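Local coordinates for protein endo-1,4-b-d-mannanase (Trichoderma reesei, PDB 1QNQ) that probably hydrolyses internal beta-1,4-mannosidic linkages of mannans, as a family 5 glycoside hydrolase with a TIM-barrel fold, at residues E169-G174 against G203-G208; F240-D245 against N255-T260; F274-A279 against M304-G309. All coordinates share one frame; numbering follows the deposited sequence.

Contact 1: residues E169-G174 against G203-G208. With TPT (2,2':6',2''-TERPYRIDINE PLATINUM(II) Chloride), chain C.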
loop_
_atom_site.group_PDB
_atom_site.type_symbol
_atom_site.label_atom_id
_atom_site.label_comp_id
_atom_site.label_asym_id
_atom_site.label_seq_id
_atom_site.Cartn_x
_atom_site.Cartn_y
_atom_site.Cartn_z
ATOM N N GLU A 169 -0.448 2.418 -6.929
ATOM C CA GLU A 169 -0.227 3.558 -7.788
ATOM C C GLU A 169 -1.046 3.581 -9.058
ATOM O O GLU A 169 -0.520 3.805 -10.167
ATOM C CB GLU A 169 1.290 3.726 -8.075
ATOM C CG GLU A 169 2.187 3.907 -6.855
ATOM C CD GLU A 169 3.588 4.435 -7.115
ATOM O OE1 GLU A 169 4.063 4.479 -8.288
ATOM O OE2 GLU A 169 4.290 4.866 -6.154
ATOM N N PRO A 170 -2.361 3.341 -9.002
ATOM C CA PRO A 170 -3.159 3.413 -10.235
ATOM C C PRO A 170 -2.994 4.720 -11.010
ATOM O O PRO A 170 -3.089 5.797 -10.407
ATOM C CB PRO A 170 -4.613 3.213 -9.767
ATOM C CG PRO A 170 -4.568 3.557 -8.314
ATOM C CD PRO A 170 -3.202 3.158 -7.815
ATOM N N ARG A 171 -2.749 4.655 -12.320
ATOM C CA ARG A 171 -2.666 5.793 -13.228
ATOM C C ARG A 171 -3.467 5.563 -14.512
ATOM O O ARG A 171 -3.656 4.407 -14.892
ATOM C CB ARG A 171 -1.240 6.167 -13.659
ATOM C CG ARG A 171 -0.267 6.661 -12.591
ATOM C CD ARG A 171 1.096 7.047 -13.195
ATOM N NE ARG A 171 2.087 7.592 -12.265
ATOM C CZ ARG A 171 3.232 8.170 -12.626
ATOM N NH1 ARG A 171 3.595 8.306 -13.908
ATOM N NH2 ARG A 171 4.089 8.625 -11.709
ATOM N N CYS A 172 -3.850 6.599 -15.235
ATOM C CA CYS A 172 -4.482 6.505 -16.569
ATOM C C CYS A 172 -3.816 7.614 -17.401
ATOM O O CYS A 172 -4.286 8.749 -17.433
ATOM C CB CYS A 172 -5.995 6.550 -16.558
ATOM S SG CYS A 172 -6.937 5.988 -18.011
ATOM N N ASN A 173 -2.688 7.307 -18.036
ATOM C CA ASN A 173 -1.860 8.356 -18.691
ATOM C C ASN A 173 -2.559 9.124 -19.799
ATOM O O ASN A 173 -2.997 8.506 -20.774
ATOM C CB ASN A 173 -0.548 7.718 -19.188
ATOM C CG ASN A 173 0.335 8.729 -19.926
ATOM O OD1 ASN A 173 0.422 8.729 -21.161
ATOM N ND2 ASN A 173 1.018 9.624 -19.235
ATOM N N GLY A 174 -2.723 10.453 -19.634
ATOM C CA GLY A 174 -3.415 11.275 -20.621
ATOM C C GLY A 174 -4.930 11.198 -20.600
ATOM O O GLY A 174 -5.577 11.760 -21.499
ATOM N N GLY A 203 -4.884 3.816 -2.881
ATOM C CA GLY A 203 -3.501 3.409 -3.175
ATOM C C GLY A 203 -2.746 4.274 -4.188
ATOM O O GLY A 203 -1.614 3.935 -4.614
ATOM N N ASP A 204 -3.336 5.403 -4.590
ATOM C CA ASP A 204 -2.706 6.337 -5.518
ATOM C C ASP A 204 -1.522 7.093 -4.932
ATOM O O ASP A 204 -1.406 7.199 -3.733
ATOM C CB ASP A 204 -3.723 7.380 -6.054
ATOM C CG ASP A 204 -4.379 8.174 -4.931
ATOM O OD1 ASP A 204 -4.952 7.581 -3.990
ATOM O OD2 ASP A 204 -4.335 9.429 -5.020
ATOM N N GLU A 205 -0.707 7.707 -5.779
ATOM C CA GLU A 205 0.439 8.527 -5.429
ATOM C C GLU A 205 0.045 9.928 -4.916
ATOM O O GLU A 205 0.877 10.633 -4.325
ATOM C CB GLU A 205 1.351 8.749 -6.647
ATOM C CG GLU A 205 2.035 7.470 -7.197
ATOM C CD GLU A 205 2.445 7.658 -8.650
ATOM O OE1 GLU A 205 1.591 7.426 -9.541
ATOM O OE2 GLU A 205 3.603 8.054 -8.968
ATOM N N GLY A 206 -1.182 10.363 -5.195
ATOM C CA GLY A 206 -1.661 11.687 -4.824
ATOM C C GLY A 206 -1.549 12.749 -5.915
ATOM O O GLY A 206 -1.706 13.970 -5.649
ATOM N N LEU A 207 -1.300 12.365 -7.165
ATOM C CA LEU A 207 -1.103 13.335 -8.246
ATOM C C LEU A 207 -2.353 14.139 -8.571
ATOM O O LEU A 207 -3.454 13.587 -8.495
ATOM C CB LEU A 207 -0.566 12.639 -9.521
ATOM C CG LEU A 207 0.616 11.667 -9.340
ATOM C CD1 LEU A 207 1.030 11.028 -10.672
ATOM C CD2 LEU A 207 1.830 12.337 -8.721
ATOM N N GLY A 208 -2.208 15.418 -8.943
ATOM C CA GLY A 208 -3.332 16.255 -9.351
ATOM C C GLY A 208 -3.963 17.035 -8.197
ATOM O O GLY A 208 -4.992 16.570 -7.688
HETATM PT PT1 TPT C . 7.010 4.262 -11.351
HETATM N N1 TPT C . 7.105 4.810 -13.303
HETATM N N2 TPT C . 7.813 2.628 -12.184
HETATM N N3 TPT C . 7.316 3.166 -9.644
HETATM C C1 TPT C . 6.608 5.942 -13.858
HETATM C C2 TPT C . 6.667 6.146 -15.205
HETATM C C3 TPT C . 7.213 5.159 -16.046
HETATM C C4 TPT C . 7.628 3.982 -15.471
HETATM C C5 TPT C . 7.586 3.790 -14.091
HETATM C C6 TPT C . 7.993 2.557 -13.409
HETATM C C7 TPT C . 8.553 1.393 -14.025
HETATM C C8 TPT C . 8.882 0.401 -13.123
HETATM C C9 TPT C . 8.643 0.488 -11.747
HETATM C C10 TPT C . 7.998 1.599 -11.267
HETATM C C11 TPT C . 7.754 1.919 -9.825
HETATM C C12 TPT C . 8.135 1.066 -8.798
HETATM C C13 TPT C . 7.779 1.419 -7.477
HETATM C C14 TPT C . 7.213 2.704 -7.283
HETATM C C15 TPT C . 6.964 3.493 -8.363
HETATM O O HOH W 1 5.852 7.111 -7.476
HETATM O O HOH W 2 -1.110 7.058 -8.713
HETATM O O HOH W 3 6.146 6.035 -10.445
#
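R171 meets E205 side-on, NE and NH2 each taking one carboxylate oxygen. The bond from R171 NE to E205 OE1 is 2.8 Å and almost straight at 178°; that from R171 NH2 to E205 OE2 is also 2.8 Å. Both oxygens use their syn lone pairs, and the guanidinium and carboxylate planes are only 10° apart. The arginine chain, extended from CG to NE, carries its head out to E205. L207 lays CD1 over one guanidinium face, 3.9 Å from R171 NE. E169 crosses E205 at about a right angle, the two carboxylates stacked with planes 11° apart, and E169 N donates to G203 O at 3.0 Å. One water bridges E169 OE2 and E205 OE2; a second links P170 O with E205 N and OE1. Further out, H241 bonds E169 OE2 and W114 bonds OE1. These loops follow strands 161-165 and 199-201 of the TIM barrel, on the rim where family 5 enzymes bind substrate, and a platinum terpyridine sits beside them, its C15 3.1 Å from E169 OE1. Held by two nearly straight bonds and a water on each oxygen, the E205 carboxylate is probably kept from rotating, and the arginine probably offsets the cost of stacking two acid groups.

Contact 2: residues F240-D245 against N255-T260. With TPT (2,2':6',2''-TERPYRIDINE PLATINUM(II) Chloride), chain B.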
loop_
_atom_site.group_PDB
_atom_site.type_symbol
_atom_site.label_atom_id
_atom_site.label_comp_id
_atom_site.label_asym_id
_atom_site.label_seq_id
_atom_site.Cartn_x
_atom_site.Cartn_y
_atom_site.Cartn_z
ATOM N N PHE A 240 -0.980 9.026 -0.186
ATOM C CA PHE A 240 -0.069 9.691 -1.146
ATOM C C PHE A 240 1.354 9.144 -0.949
ATOM O O PHE A 240 1.691 8.618 0.135
ATOM C CB PHE A 240 -0.116 11.221 -1.047
ATOM C CG PHE A 240 0.312 11.850 0.259
ATOM C CD1 PHE A 240 -0.577 12.117 1.287
ATOM C CD2 PHE A 240 1.633 12.218 0.458
ATOM C CE1 PHE A 240 -0.136 12.697 2.475
ATOM C CE2 PHE A 240 2.083 12.801 1.635
ATOM C CZ PHE A 240 1.197 13.038 2.663
ATOM N N HIS A 241 2.147 9.179 -2.011
ATOM C CA HIS A 241 3.544 8.711 -2.057
ATOM C C HIS A 241 4.527 9.862 -2.309
ATOM O O HIS A 241 4.076 10.957 -2.659
ATOM C CB HIS A 241 3.699 7.619 -3.112
ATOM C CG HIS A 241 2.882 6.352 -2.984
ATOM N ND1 HIS A 241 3.055 5.254 -3.824
ATOM C CD2 HIS A 241 1.918 6.006 -2.121
ATOM C CE1 HIS A 241 2.187 4.306 -3.436
ATOM N NE2 HIS A 241 1.488 4.714 -2.405
ATOM N N LEU A 242 5.846 9.692 -2.240
ATOM C CA LEU A 242 6.824 10.780 -2.431
ATOM C C LEU A 242 8.208 10.289 -2.900
ATOM O O LEU A 242 8.916 9.619 -2.122
ATOM C CB LEU A 242 6.930 11.640 -1.177
ATOM C CG LEU A 242 7.997 12.742 -1.136
ATOM C CD1 LEU A 242 7.639 13.775 -2.213
ATOM C CD2 LEU A 242 8.101 13.402 0.237
ATOM N N TYR A 243 8.616 10.652 -4.130
ATOM C CA TYR A 243 9.939 10.255 -4.685
ATOM C C TYR A 243 10.550 11.384 -5.525
ATOM O O TYR A 243 10.528 11.408 -6.779
ATOM C CB TYR A 243 9.749 8.994 -5.545
ATOM C CG TYR A 243 9.468 7.654 -4.904
ATOM C CD1 TYR A 243 10.514 6.966 -4.295
ATOM C CD2 TYR A 243 8.209 7.068 -4.865
ATOM C CE1 TYR A 243 10.338 5.728 -3.695
ATOM C CE2 TYR A 243 7.993 5.836 -4.273
ATOM C CZ TYR A 243 9.079 5.164 -3.717
ATOM O OH TYR A 243 8.915 3.947 -3.096
ATOM N N PRO A 244 11.126 12.395 -4.889
ATOM C CA PRO A 244 11.714 13.572 -5.534
ATOM C C PRO A 244 12.778 13.335 -6.578
ATOM O O PRO A 244 12.796 14.030 -7.614
ATOM C CB PRO A 244 12.281 14.447 -4.430
ATOM C CG PRO A 244 11.662 13.951 -3.185
ATOM C CD PRO A 244 11.272 12.522 -3.414
ATOM N N ASP A 245 13.608 12.326 -6.399
ATOM C CA ASP A 245 14.667 12.031 -7.368
ATOM C C ASP A 245 14.118 11.440 -8.649
ATOM O O ASP A 245 14.842 11.480 -9.643
ATOM C CB ASP A 245 15.703 11.098 -6.765
ATOM C CG ASP A 245 16.571 11.706 -5.689
ATOM O OD1 ASP A 245 16.928 12.910 -5.729
ATOM O OD2 ASP A 245 16.892 10.970 -4.750
ATOM N N ASN A 255 8.165 18.768 2.015
ATOM C CA ASN A 255 7.405 19.266 3.152
ATOM C C ASN A 255 6.085 19.911 2.718
ATOM O O ASN A 255 5.028 19.636 3.297
ATOM C CB ASN A 255 8.247 20.263 3.958
ATOM C CG ASN A 255 9.479 19.590 4.561
ATOM O OD1 ASN A 255 9.379 18.678 5.386
ATOM N ND2 ASN A 255 10.675 19.961 4.150
ATOM N N GLY A 256 6.150 20.735 1.683
ATOM C CA GLY A 256 4.930 21.315 1.097
ATOM C C GLY A 256 3.996 20.278 0.487
ATOM O O GLY A 256 2.749 20.443 0.515
ATOM N N TRP A 257 4.528 19.220 -0.119
ATOM C CA TRP A 257 3.702 18.124 -0.665
ATOM C C TRP A 257 2.880 17.468 0.447
ATOM O O TRP A 257 1.683 17.196 0.319
ATOM C CB TRP A 257 4.580 17.089 -1.378
ATOM C CG TRP A 257 3.923 15.917 -2.069
ATOM C CD1 TRP A 257 3.885 14.637 -1.642
ATOM C CD2 TRP A 257 3.269 15.904 -3.342
ATOM N NE1 TRP A 257 3.206 13.811 -2.513
ATOM C CE2 TRP A 257 2.814 14.588 -3.584
ATOM C CE3 TRP A 257 2.970 16.898 -4.290
ATOM C CZ2 TRP A 257 2.134 14.238 -4.764
ATOM C CZ3 TRP A 257 2.280 16.535 -5.435
ATOM C CH2 TRP A 257 1.871 15.218 -5.668
ATOM N N ILE A 258 3.473 17.240 1.613
ATOM C CA ILE A 258 2.795 16.693 2.792
ATOM C C ILE A 258 1.691 17.664 3.263
ATOM O O ILE A 258 0.528 17.270 3.510
ATOM C CB ILE A 258 3.797 16.375 3.920
ATOM C CG1 ILE A 258 4.795 15.261 3.582
ATOM C CG2 ILE A 258 3.003 15.985 5.183
ATOM C CD1 ILE A 258 6.046 15.165 4.452
ATOM N N GLN A 259 2.000 18.958 3.398
ATOM C CA GLN A 259 1.064 19.956 3.894
ATOM C C GLN A 259 -0.170 20.141 3.009
ATOM O O GLN A 259 -1.297 20.166 3.537
ATOM C CB GLN A 259 1.784 21.295 4.138
ATOM C CG GLN A 259 2.828 21.259 5.245
ATOM C CD GLN A 259 3.695 22.492 5.343
ATOM O OE1 GLN A 259 4.024 23.133 4.341
ATOM N NE2 GLN A 259 4.112 22.879 6.546
ATOM N N THR A 260 -0.007 20.227 1.691
ATOM C CA THR A 260 -1.161 20.378 0.805
ATOM C C THR A 260 -2.077 19.162 0.825
ATOM O O THR A 260 -3.329 19.285 0.783
ATOM C CB THR A 260 -0.744 20.726 -0.638
ATOM O OG1 THR A 260 0.175 19.724 -1.125
ATOM C CG2 THR A 260 -0.067 22.089 -0.716
HETATM PT PT1 TPT B . 11.744 2.646 -10.318
HETATM N N1 TPT B . 11.436 3.806 -11.991
HETATM N N2 TPT B . 10.791 4.238 -9.611
HETATM N N3 TPT B . 11.638 2.197 -8.344
HETATM C C1 TPT B . 11.810 3.477 -13.236
HETATM C C2 TPT B . 11.534 4.270 -14.325
HETATM C C3 TPT B . 10.825 5.460 -14.125
HETATM C C4 TPT B . 10.417 5.791 -12.878
HETATM C C5 TPT B . 10.761 4.993 -11.775
HETATM C C6 TPT B . 10.374 5.253 -10.376
HETATM C C7 TPT B . 9.601 6.300 -9.919
HETATM C C8 TPT B . 9.335 6.357 -8.572
HETATM C C9 TPT B . 9.730 5.336 -7.745
HETATM C C10 TPT B . 10.435 4.271 -8.285
HETATM C C11 TPT B . 10.977 3.104 -7.563
HETATM C C12 TPT B . 10.782 2.847 -6.208
HETATM C C13 TPT B . 11.320 1.710 -5.640
HETATM C C14 TPT B . 12.014 0.753 -6.434
HETATM C C15 TPT B . 12.123 1.064 -7.786
HETATM O O HOH W 4 9.516 3.119 -10.956
#
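H241 O lies at the edge of the W257 indole, where NE1 donates to it, and F240 and L242 meet the indole obliquely. F240 CD2 comes within 3.7 Å of W257 NE1, the planes 80° apart in an arrangement neither stacked nor edge-to-face. Away from the helix, Y243 offers one ring face to a platinum terpyridine, whose C9 lies 3.6 Å above the centre of the ring. This is a beta/alpha unit of the TIM barrel, strand 238-242 with helix 253-267: segments 240-242 and 255-260 run antiparallel at 176°, their axes 9.9 Å apart. W257 points at the strand with CG anti to its own N (chi1 -177°), which carries NE1 in to H241 O at 3.0 Å; the bond is bent, with the oxygen tilted from the indole plane, yet it satisfies a buried polar N-H. L242 slides past in the opposite direction, CD1 3.9 Å from W257 CD1, and I258 CG1 packs on F240 CE2 at 4.1 Å. H261 stacks on the F240 ring, while Y218 meets W257 edge-to-face. Replacing Y243 with alanine would probably cost the terpyridine its aromatic support and leave E276 OE2 without the hydroxyl it pairs with. One turn of the helix carries a doubled acceptor: G256 O takes both the backbone N of T260 and, at 3.1 Å, its OG1.

Contact 3: residues F274-A279 against M304-G309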
loop_
_atom_site.group_PDB
_atom_site.type_symbol
_atom_site.label_atom_id
_atom_site.label_comp_id
_atom_site.label_asym_id
_atom_site.label_seq_id
_atom_site.Cartn_x
_atom_site.Cartn_y
_atom_site.Cartn_z
ATOM N N PHE A 274 0.607 8.924 4.765
ATOM C CA PHE A 274 1.827 9.126 3.963
ATOM C C PHE A 274 2.455 7.732 3.788
ATOM O O PHE A 274 3.293 7.277 4.575
ATOM C CB PHE A 274 2.741 10.078 4.725
ATOM C CG PHE A 274 4.066 10.554 4.216
ATOM C CD1 PHE A 274 4.399 10.542 2.880
ATOM C CD2 PHE A 274 5.015 11.094 5.089
ATOM C CE1 PHE A 274 5.610 10.989 2.406
ATOM C CE2 PHE A 274 6.250 11.543 4.642
ATOM C CZ PHE A 274 6.535 11.489 3.295
ATOM N N GLU A 275 2.008 7.001 2.776
ATOM C CA GLU A 275 2.165 5.565 2.613
ATOM C C GLU A 275 3.423 4.965 2.025
ATOM O O GLU A 275 3.681 3.773 2.333
ATOM C CB GLU A 275 0.904 5.138 1.802
ATOM C CG GLU A 275 0.894 3.825 1.105
ATOM C CD GLU A 275 -0.395 3.372 0.451
ATOM O OE1 GLU A 275 -1.148 2.709 1.198
ATOM O OE2 GLU A 275 -0.586 3.633 -0.748
ATOM N N GLU A 276 4.197 5.688 1.239
ATOM C CA GLU A 276 5.435 5.200 0.621
ATOM C C GLU A 276 6.366 6.355 0.299
ATOM O O GLU A 276 5.849 7.270 -0.380
ATOM C CB GLU A 276 5.060 4.421 -0.647
ATOM C CG GLU A 276 6.077 3.780 -1.508
ATOM C CD GLU A 276 5.631 2.895 -2.636
ATOM O OE1 GLU A 276 4.538 2.246 -2.771
ATOM O OE2 GLU A 276 6.510 2.814 -3.524
ATOM N N TYR A 277 7.610 6.404 0.784
ATOM C CA TYR A 277 8.518 7.508 0.488
ATOM C C TYR A 277 9.992 7.043 0.531
ATOM O O TYR A 277 10.293 6.125 1.292
ATOM C CB TYR A 277 8.348 8.667 1.466
ATOM C CG TYR A 277 8.411 8.407 2.963
ATOM C CD1 TYR A 277 7.296 8.078 3.709
ATOM C CD2 TYR A 277 9.620 8.508 3.645
ATOM C CE1 TYR A 277 7.348 7.860 5.070
ATOM C CE2 TYR A 277 9.707 8.283 5.014
ATOM C CZ TYR A 277 8.573 7.948 5.722
ATOM O OH TYR A 277 8.661 7.734 7.082
ATOM N N GLY A 278 10.860 7.697 -0.252
ATOM C CA GLY A 278 12.298 7.428 -0.222
ATOM C C GLY A 278 13.144 8.491 -0.935
ATOM O O GLY A 278 12.672 9.181 -1.818
ATOM N N ALA A 279 14.411 8.623 -0.547
ATOM C CA ALA A 279 15.406 9.470 -1.218
ATOM C C ALA A 279 16.622 8.620 -1.619
ATOM O O ALA A 279 17.044 7.742 -0.863
ATOM C CB ALA A 279 15.879 10.555 -0.271
ATOM N N MET A 304 4.518 5.637 6.610
ATOM C CA MET A 304 5.234 4.362 6.421
ATOM C C MET A 304 6.381 4.479 5.423
ATOM O O MET A 304 6.119 4.641 4.223
ATOM C CB MET A 304 4.240 3.297 5.870
ATOM C CG MET A 304 3.042 3.165 6.785
ATOM S SD MET A 304 1.494 2.549 6.175
ATOM C CE MET A 304 2.035 0.825 6.233
ATOM N N PHE A 305 7.665 4.438 5.815
ATOM C CA PHE A 305 8.774 4.492 4.859
ATOM C C PHE A 305 8.930 3.290 3.920
ATOM O O PHE A 305 8.482 2.164 4.237
ATOM C CB PHE A 305 10.107 4.710 5.644
ATOM C CG PHE A 305 10.572 3.568 6.507
ATOM C CD1 PHE A 305 10.169 3.425 7.814
ATOM C CD2 PHE A 305 11.484 2.645 6.008
ATOM C CE1 PHE A 305 10.604 2.377 8.617
ATOM C CE2 PHE A 305 11.917 1.567 6.788
ATOM C CZ PHE A 305 11.498 1.451 8.096
ATOM N N TRP A 306 9.525 3.481 2.733
ATOM C CA TRP A 306 9.961 2.424 1.803
ATOM C C TRP A 306 11.476 2.266 1.956
ATOM O O TRP A 306 12.186 3.255 1.724
ATOM C CB TRP A 306 9.575 2.763 0.333
ATOM C CG TRP A 306 9.827 1.643 -0.638
ATOM C CD1 TRP A 306 11.054 1.382 -1.210
ATOM C CD2 TRP A 306 8.948 0.638 -1.143
ATOM N NE1 TRP A 306 10.963 0.274 -2.048
ATOM C CE2 TRP A 306 9.654 -0.175 -2.029
ATOM C CE3 TRP A 306 7.570 0.395 -0.968
ATOM C CZ2 TRP A 306 9.070 -1.242 -2.702
ATOM C CZ3 TRP A 306 6.965 -0.659 -1.659
ATOM C CH2 TRP A 306 7.723 -1.486 -2.503
ATOM N N GLN A 307 12.034 1.141 2.399
ATOM C CA GLN A 307 11.319 -0.082 2.772
ATOM C C GLN A 307 12.141 -0.854 3.848
ATOM O O GLN A 307 13.380 -0.623 3.991
ATOM C CB GLN A 307 11.112 -1.047 1.593
ATOM C CG GLN A 307 12.357 -1.637 0.934
ATOM C CD GLN A 307 12.127 -2.777 -0.050
ATOM O OE1 GLN A 307 11.151 -3.529 -0.020
ATOM N NE2 GLN A 307 13.086 -2.934 -0.977
ATOM N N TRP A 308 11.538 -1.832 4.517
ATOM C CA TRP A 308 12.221 -2.696 5.508
ATOM C C TRP A 308 13.187 -3.676 4.835
ATOM O O TRP A 308 12.885 -4.224 3.773
ATOM C CB TRP A 308 11.191 -3.532 6.316
ATOM C CG TRP A 308 11.646 -4.222 7.576
ATOM C CD1 TRP A 308 12.051 -5.526 7.744
ATOM C CD2 TRP A 308 11.810 -3.596 8.861
ATOM N NE1 TRP A 308 12.451 -5.749 9.058
ATOM C CE2 TRP A 308 12.293 -4.566 9.761
ATOM C CE3 TRP A 308 11.550 -2.309 9.365
ATOM C CZ2 TRP A 308 12.548 -4.289 11.107
ATOM C CZ3 TRP A 308 11.792 -2.021 10.698
ATOM C CH2 TRP A 308 12.317 -3.021 11.575
ATOM N N GLY A 309 14.345 -3.959 5.452
ATOM C CA GLY A 309 15.245 -5.028 5.027
ATOM C C GLY A 309 15.594 -5.919 6.236
ATOM O O GLY A 309 15.703 -5.353 7.325
#
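Two backbone bonds tie the strands: M304 N to F274 O at 2.9 Å and W306 N to Y277 O at 3.1 Å. The donors are two positions apart, the acceptors three, so 274-277 holds one extra residue, consistent with a beta bulge around E275, whose psi of -23° is unlike a strand's. There E275 O and M304 O, both acceptors, come to 3.2 Å; N25 donates to the former, and Y277 N is buried without a partner. The strands are parallel neighbours in the TIM barrel, joined by helix 283-295 in a beta-alpha-beta crossover. Among the aromatic contacts, F305 CA makes a CH-pi interaction with Y277, 3.7 Å from the ring centroid, while F274 CE2 lies over the opposite face; D303 and Q291 hold the hydroxyl. Y277 CG sits between N and carbonyl carbon (chi1 53°), turning one ring face to F305 CA, with Y277 CZ 3.6 Å from F305 CB. The E276 carboxylate lies over one face of the W306 indole, toward its rim, planes 23° apart. Y243 OH hydrogen-bonds E276 OE2, and R54 makes a salt bridge to OE1. Q307 CB touches the other indole face, directly after the cis peptide between W306 and Q307.

In the fold
Contact 1 joins loops at the carboxyl-terminal end of the barrel, contact 2 packs a helix on strand 238-242, and contact 3 pairs strand 272-277 with 300-309; they meet through H241. Its ND1 lies 2.7 Å from E169 OE2 of contact 1 and its NE2 2.9 Å from E275 OE2 of contact 3, both probable hydrogen bonds. Y243 OH of contact 2 reaches E276 OE2 of contact 3 at 2.7 Å, again a probable bond. E169 OE2 and E276 OE2 lie close together, 4.0 Å apart; these two glutamates probably form the catalytic pair, as in other family 5 enzymes. Bound platinum terpyridines touch all three contacts beside them, consistent with an accessible active-site cleft.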